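Local coordinates for possible sortase-like protein (Corynebacterium diphtheriae, PDB 5UUS) that is probably a class E-type sortase, a membrane-anchored cysteine transpeptidase thought to cleave a sorting signal and join surface proteins to the cell envelope, at residues N99-G102 against N103-V106; D220-P223 against A224-E228. All coordinates share one frame; numbering follows the deposited sequence.

Overall arrangement
Both interactions are local turns on a sortase beta-barrel, met in series along the chain, neither nested nor crossed. Interaction 1, residues 99-106, comes first: it lies in the long connection from strand 83-88 to strand 109-114 and curls that loop into a short 3-10 turn, with Leu101 against strand 204-216. Interaction 2, residues 220-228, follows the end of strand 204-216 and turns the C-terminal tail over strands 109-114 and 117-123. The centres of interactions 1 and 2 are about 21 Å apart, and the two do not touch. Strand 109-114 links them, since the loop of interaction 1 leads into it and the tail of interaction 2 packs on it.

Interaction 1: residues N99-G102 against N103-V106; sequences NDLG and NLNV
Two successive i-to-i+3 backbone bonds wind this loop into a 3-10 turn: Asn103 N donates to Asp100 O at 3.0 Å and Leu104 N to Leu101 O at 3.3 Å. The turn has a polar side and an apolar side. On the first, the carboxylate of Asp100 and the amide of Asn103 cross with their planes only 25° apart, and Asp100 OD1 lies 3.4 Å from Asn103 ND2. On the second, Leu101 and Leu104 run side by side and point the same way. Both have CG beside the backbone N (chi1 -69° in each), and the touch is between methyls, Leu101 CD2 to Leu104 CD1 at 3.8 Å. Beyond them, Leu101 meets Met205 and Val207 of strand 204-216, while Leu104 rests on Ile46 and Phe49. A water donates to Gly102 O at 3.0 Å and to Leu104 O at 3.2 Å, bridging the turn to the chain that leaves it; Arg160 also bonds Leu104 O. The side chain of Leu101 is about 10 Å from that of His90, a predicted active-site residue. The chemistry implies a two-sided turn: its leucines are buried, Leu101 against strand 204-216 and Leu104 against Ile46 and Phe49, whereas Asp100 and Asn103 keep their polar groups on the exposed side.

Interaction 2: residues D220-P223 against A224-E228; sequences DNKP and AALEE
Lys222 CG, between its backbone N and carbonyl carbon (chi1 48°), and Leu226 CG, beside its own N and anti to the carbonyl carbon (chi1 -76°), direct the two side chains to a common meeting point. The motif is a short 3-10 segment, residues 224-227, in the tail that follows strand 204-216 of the sortase barrel. Pro223 leads into it. Its carbonyl accepts the N-H of Leu226, with Leu226 N 3.2 Å from Pro223 O. The same i-to-i+3 pattern continues with Glu227 N to Ala224 O at 3.0 Å and Glu228 N to Ala225 O at 3.1 Å, so three consecutive bonds hold the segment. Leu226 bends back over its start: Leu226 CB lies 3.4 Å from Pro223 O, and methyl Leu226 CD1 is 4.0 Å from Pro223 CD. The Lys222 side chain crosses that of Leu226 at about a right angle, touching it with its aliphatic part, while bends at chi3 and chi4 carry the ammonium end away; Lys222 also touches Trp118 of strand 117-123. Elsewhere the segment settles on the barrel: Pro223 packs on Trp118, Val120 and Val111, Leu226 on Val111, and Ala225 on Ala109 and Arg122. Glu228, just beyond the 3-10 residues, makes a salt bridge through OE2 to Arg122 NH2, adding an ionic tie between the tail and strand 117-123. Between Lys222 and Leu226 the nearest approach is carbon to carbon, Lys222 CD to Leu226 CD1 at 3.8 Å.

Interaction 1: residues N99-G102 against N103-V106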
loop_
_atom_site.group_PDB
_atom_site.type_symbol
_atom_site.label_atom_id
_atom_site.label_comp_id
_atom_site.label_asym_id
_atom_site.label_seq_id
_atom_site.Cartn_x
_atom_site.Cartn_y
_atom_site.Cartn_z
ATOM N N ASN A 99 12.766 -2.379 5.750
ATOM C CA ASN A 99 13.417 -3.204 6.770
ATOM C C ASN A 99 12.521 -3.423 7.999
ATOM O O ASN A 99 12.630 -4.448 8.669
ATOM C CB ASN A 99 14.747 -2.577 7.198
ATOM C CG ASN A 99 15.492 -3.413 8.238
ATOM O OD1 ASN A 99 15.559 -4.662 8.158
ATOM N ND2 ASN A 99 16.038 -2.726 9.234
ATOM N N ASP A 100 11.619 -2.480 8.277
ATOM C CA ASP A 100 10.853 -2.506 9.527
ATOM C C ASP A 100 9.349 -2.770 9.385
ATOM O O ASP A 100 8.577 -2.473 10.299
ATOM C CB ASP A 100 11.058 -1.191 10.278
ATOM C CG ASP A 100 12.450 -1.087 10.910
ATOM O OD1 ASP A 100 12.887 -2.055 11.570
ATOM O OD2 ASP A 100 13.113 -0.042 10.734
ATOM N N LEU A 101 8.935 -3.364 8.273
ATOM C CA LEU A 101 7.508 -3.663 8.049
ATOM C C LEU A 101 6.917 -4.613 9.115
ATOM O O LEU A 101 5.708 -4.629 9.344
ATOM C CB LEU A 101 7.307 -4.274 6.665
ATOM C CG LEU A 101 7.522 -3.372 5.446
ATOM C CD1 LEU A 101 6.969 -4.062 4.220
ATOM C CD2 LEU A 101 6.858 -2.025 5.632
ATOM N N GLY A 102 7.783 -5.403 9.753
ATOM C CA GLY A 102 7.381 -6.338 10.800
ATOM C C GLY A 102 6.935 -5.635 12.072
ATOM O O GLY A 102 6.295 -6.234 12.951
ATOM N N ASN A 103 7.257 -4.349 12.162
ATOM C CA ASN A 103 6.909 -3.556 13.328
ATOM C C ASN A 103 5.615 -2.788 13.161
ATOM O O ASN A 103 5.137 -2.191 14.116
ATOM C CB ASN A 103 8.038 -2.592 13.674
ATOM C CG ASN A 103 9.286 -3.315 14.142
ATOM O OD1 ASN A 103 9.208 -4.356 14.801
ATOM N ND2 ASN A 103 10.443 -2.776 13.787
ATOM N N LEU A 104 5.039 -2.817 11.960
ATOM C CA LEU A 104 3.701 -2.228 11.766
ATOM C C LEU A 104 2.623 -2.997 12.528
ATOM O O LEU A 104 2.688 -4.223 12.659
ATOM C CB LEU A 104 3.340 -2.180 10.290
ATOM C CG LEU A 104 4.137 -1.190 9.439
ATOM C CD1 LEU A 104 3.901 -1.455 7.965
ATOM C CD2 LEU A 104 3.748 0.228 9.763
ATOM N N ASN A 105 1.646 -2.272 13.058
ATOM C CA ASN A 105 0.503 -2.911 13.708
ATOM C C ASN A 105 -0.765 -2.597 12.962
ATOM O O ASN A 105 -0.795 -1.632 12.187
ATOM C CB ASN A 105 0.363 -2.454 15.152
ATOM C CG ASN A 105 1.621 -2.675 15.955
ATOM O OD1 ASN A 105 2.122 -1.754 16.609
ATOM N ND2 ASN A 105 2.160 -3.887 15.889
ATOM N N VAL A 106 -1.813 -3.389 13.205
ATOM C CA VAL A 106 -3.112 -3.130 12.584
ATOM C C VAL A 106 -3.516 -1.675 12.817
ATOM O O VAL A 106 -3.276 -1.129 13.889
ATOM C CB VAL A 106 -4.217 -4.072 13.121
ATOM C CG1 VAL A 106 -4.307 -3.984 14.624
ATOM C CG2 VAL A 106 -5.585 -3.724 12.498
HETATM O O HOH W 1 4.291 -5.442 15.103
#

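Interaction 2: residues D220-P223 against A224-E228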
loop_
_atom_site.group_PDB
_atom_site.type_symbol
_atom_site.label_atom_id
_atom_site.label_comp_id
_atom_site.label_asym_id
_atom_site.label_seq_id
_atom_site.Cartn_x
_atom_site.Cartn_y
_atom_site.Cartn_z
ATOM N N ASP A 220 -4.600 23.044 0.420
ATOM C CA ASP A 220 -3.504 22.665 1.308
ATOM C C ASP A 220 -3.810 21.410 2.135
ATOM O O ASP A 220 -2.977 20.981 2.927
ATOM C CB ASP A 220 -3.172 23.834 2.243
ATOM C CG ASP A 220 -3.418 25.197 1.589
ATOM O OD1 ASP A 220 -3.221 25.310 0.358
ATOM O OD2 ASP A 220 -3.814 26.154 2.301
ATOM N N ASN A 221 -4.992 20.827 1.923
ATOM C CA ASN A 221 -5.471 19.709 2.739
ATOM C C ASN A 221 -4.743 18.384 2.472
ATOM O O ASN A 221 -5.055 17.665 1.536
ATOM C CB ASN A 221 -6.983 19.508 2.536
ATOM C CG ASN A 221 -7.825 20.597 3.204
ATOM O OD1 ASN A 221 -7.426 21.186 4.211
ATOM N ND2 ASN A 221 -9.003 20.858 2.645
ATOM N N LYS A 222 -3.768 18.072 3.317
ATOM C CA LYS A 222 -3.117 16.765 3.294
ATOM C C LYS A 222 -3.769 15.976 4.433
ATOM O O LYS A 222 -4.347 16.584 5.324
ATOM C CB LYS A 222 -1.596 16.895 3.452
ATOM C CG LYS A 222 -1.158 17.815 4.589
ATOM C CD LYS A 222 0.362 17.796 4.795
ATOM C CE LYS A 222 1.110 18.490 3.657
ATOM N NZ LYS A 222 0.930 19.978 3.669
ATOM N N PRO A 223 -3.721 14.629 4.393
ATOM C CA PRO A 223 -4.446 13.831 5.395
ATOM C C PRO A 223 -3.977 14.058 6.822
ATOM O O PRO A 223 -2.781 14.175 7.083
ATOM C CB PRO A 223 -4.141 12.381 4.998
ATOM C CG PRO A 223 -3.699 12.466 3.567
ATOM C CD PRO A 223 -2.994 13.778 3.440
ATOM N N ALA A 224 -4.936 14.077 7.738
ATOM C CA ALA A 224 -4.658 14.167 9.160
ATOM C C ALA A 224 -3.790 13.006 9.621
ATOM O O ALA A 224 -3.113 13.097 10.648
ATOM C CB ALA A 224 -5.947 14.186 9.937
ATOM N N ALA A 225 -3.809 11.914 8.863
ATOM C CA ALA A 225 -3.082 10.720 9.270
ATOM C C ALA A 225 -1.583 10.999 9.369
ATOM O O ALA A 225 -0.874 10.346 10.134
ATOM C CB ALA A 225 -3.356 9.568 8.307
ATOM N N LEU A 226 -1.110 11.985 8.611
ATOM C CA LEU A 226 0.308 12.359 8.616
ATOM C C LEU A 226 0.804 12.825 9.991
ATOM O O LEU A 226 1.995 12.733 10.287
ATOM C CB LEU A 226 0.558 13.452 7.559
ATOM C CG LEU A 226 0.582 12.928 6.121
ATOM C CD1 LEU A 226 0.638 14.056 5.095
ATOM C CD2 LEU A 226 1.776 12.006 5.926
ATOM N N GLU A 227 -0.115 13.304 10.831
ATOM C CA GLU A 227 0.223 13.845 12.155
ATOM C C GLU A 227 0.256 12.793 13.256
ATOM O O GLU A 227 0.483 13.117 14.420
ATOM C CB GLU A 227 -0.776 14.931 12.551
ATOM C CG GLU A 227 -1.237 15.800 11.399
ATOM C CD GLU A 227 -0.087 16.508 10.710
ATOM O OE1 GLU A 227 0.937 16.769 11.387
ATOM O OE2 GLU A 227 -0.212 16.798 9.492
ATOM N N GLU A 228 0.019 11.538 12.883
ATOM C CA GLU A 228 0.009 10.422 13.833
ATOM C C GLU A 228 1.410 9.921 14.239
ATOM O O GLU A 228 2.438 10.408 13.753
ATOM C CB GLU A 228 -0.793 9.254 13.248
ATOM C CG GLU A 228 -2.246 9.560 13.063
ATOM C CD GLU A 228 -2.994 8.446 12.374
ATOM O OE1 GLU A 228 -2.404 7.352 12.177
ATOM O OE2 GLU A 228 -4.173 8.672 12.018
#